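Local coordinates for type II restriction enzyme MunI (Mycoplasma, PDB 1D02), which recognises the double-stranded DNA sequence 5'-CAATTG-3' as a homodimer and cleaves each strand after the first C, at residues S185-K188 and L189-F193. The protein carries 1 engineered substitution. Sequence-based numbering, arbitrary orientation.
Sequences SGEK and LVQHF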
loop_
_atom_site.group_PDB
_atom_site.type_symbol
_atom_site.label_atom_id
_atom_site.label_comp_id
_atom_site.label_asym_id
_atom_site.label_seq_id
_atom_site.Cartn_x
_atom_site.Cartn_y
_atom_site.Cartn_z
ATOM N N SER D 185 14.716 11.990 20.348
ATOM C CA SER D 185 15.112 13.284 19.804
ATOM C C SER D 185 15.330 13.203 18.303
ATOM O O SER D 185 15.310 12.115 17.723
ATOM C CB SER D 185 16.382 13.796 20.485
ATOM O OG SER D 185 17.458 12.921 20.215
ATOM N N GLY D 186 15.541 14.365 17.695
ATOM C CA GLY D 186 15.761 14.448 16.261
ATOM C C GLY D 186 17.031 13.756 15.789
ATOM O O GLY D 186 17.097 13.251 14.665
ATOM N N GLU D 187 18.048 13.718 16.646
ATOM C CA GLU D 187 19.300 13.082 16.288
ATOM C C GLU D 187 19.132 11.653 15.743
ATOM O O GLU D 187 19.722 11.301 14.715
ATOM C CB GLU D 187 20.242 13.107 17.511
ATOM C CG GLU D 187 21.608 12.485 17.260
ATOM C CD GLU D 187 22.549 12.593 18.464
ATOM O OE1 GLU D 187 22.093 12.367 19.612
ATOM O OE2 GLU D 187 23.747 12.884 18.258
ATOM N N LYS D 188 18.331 10.835 16.420
ATOM C CA LYS D 188 18.106 9.469 15.977
ATOM C C LYS D 188 17.473 9.416 14.577
ATOM O O LYS D 188 17.828 8.560 13.766
ATOM C CB LYS D 188 17.198 8.765 16.987
ATOM C CG LYS D 188 16.946 7.316 16.681
ATOM C CD LYS D 188 17.776 6.408 17.578
ATOM C CE LYS D 188 17.195 4.987 17.575
ATOM N NZ LYS D 188 15.903 4.836 18.370
ATOM N N LEU D 189 16.528 10.319 14.320
ATOM C CA LEU D 189 15.851 10.411 13.027
ATOM C C LEU D 189 16.882 10.726 11.936
ATOM O O LEU D 189 16.934 10.056 10.898
ATOM C CB LEU D 189 14.777 11.517 13.058
ATOM C CG LEU D 189 14.125 11.877 11.718
ATOM C CD1 LEU D 189 13.260 10.719 11.240
ATOM C CD2 LEU D 189 13.282 13.159 11.877
ATOM N N VAL D 190 17.703 11.732 12.186
ATOM C CA VAL D 190 18.709 12.128 11.199
ATOM C C VAL D 190 19.773 11.038 11.028
ATOM O O VAL D 190 20.231 10.781 9.900
ATOM C CB VAL D 190 19.381 13.504 11.569
ATOM C CG1 VAL D 190 20.403 13.888 10.495
ATOM C CG2 VAL D 190 18.315 14.619 11.646
ATOM N N GLN D 191 20.149 10.361 12.113
ATOM C CA GLN D 191 21.157 9.305 12.006
ATOM C C GLN D 191 20.670 8.206 11.065
ATOM O O GLN D 191 21.464 7.636 10.319
ATOM C CB GLN D 191 21.501 8.711 13.375
ATOM C CG GLN D 191 22.272 9.689 14.264
ATOM C CD GLN D 191 22.554 9.134 15.648
ATOM O OE1 GLN D 191 21.664 8.478 16.229
ATOM N NE2 GLN D 191 23.667 9.384 16.174
ATOM N N HIS D 192 19.369 7.913 11.069
ATOM C CA HIS D 192 18.871 6.876 10.162
ATOM C C HIS D 192 19.125 7.311 8.720
ATOM O O HIS D 192 19.659 6.546 7.915
ATOM C CB HIS D 192 17.373 6.632 10.372
ATOM C CG HIS D 192 16.838 5.483 9.573
ATOM N ND1 HIS D 192 16.487 5.595 8.244
ATOM C CD2 HIS D 192 16.661 4.179 9.900
ATOM C CE1 HIS D 192 16.125 4.407 7.786
ATOM N NE2 HIS D 192 16.227 3.532 8.771
ATOM N N PHE D 193 18.722 8.532 8.387
ATOM C CA PHE D 193 18.940 9.061 7.041
ATOM C C PHE D 193 20.448 9.085 6.723
ATOM O O PHE D 193 20.891 8.590 5.693
ATOM C CB PHE D 193 18.414 10.499 6.956
ATOM C CG PHE D 193 18.854 11.231 5.715
ATOM C CD1 PHE D 193 18.277 10.955 4.481
ATOM C CD2 PHE D 193 19.866 12.198 5.790
ATOM C CE1 PHE D 193 18.697 11.633 3.326
ATOM C CE2 PHE D 193 20.294 12.880 4.652
ATOM C CZ PHE D 193 19.707 12.597 3.412
#
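Val190 N donates to Gly186 O and Gln191 N to Glu187 O, successive i to i+4 bonds of the opening turns of helix 186-197, and His192 N continues the series to Lys188 O. The middle bond is the shortest, 2.8 Å from Gln191 N to Glu187 O, and the His192 N to Lys188 O bond is longer at 3.2 Å. Glu187 and Gln191, one turn apart, also meet through their side chains. Gln191 turns its CG to the side of its own backbone N (chi1 -70°), which sends the chain back toward the start of the helix and lays CG 3.1 Å from Glu187 O, the carbonyl that already accepts the backbone N-H of Gln191. Beyond CG the chain runs straight, and its CD passes at a slant over Glu187 CG, at 3.8 Å. The two flat ends lie only 21° from parallel, yet Glu187 OE2 and Gln191 NE2 stay 4.1 Å apart, so the pair meets through its carbon chains more than through its polar ends. Glu187 itself reaches outward into solvent. On another side of the turn, Val190 rests CG2 against Gly186 O at 3.5 Å. At the start of the helix, Gly186 N is taken by Gln25 OE1, while Ser185 O accepts from Trp180 NE1 at the end of strand 177-180. These N-terminal turns lie about 14 Å, at the nearest atom, from the bound DNA of this PD-(D/E)XK-clan nuclease. Leu189 and Val190 both pack the helix on helix 27-34, Val190 also on Trp12 and Leu15 of helix 12-21. Leu189 touches Phe178 and Trp180 of strand 177-180, the outermost of the mixed sheet within this chain, and the His192 ring meets those of Phe178 and Trp149 of strand 148-153.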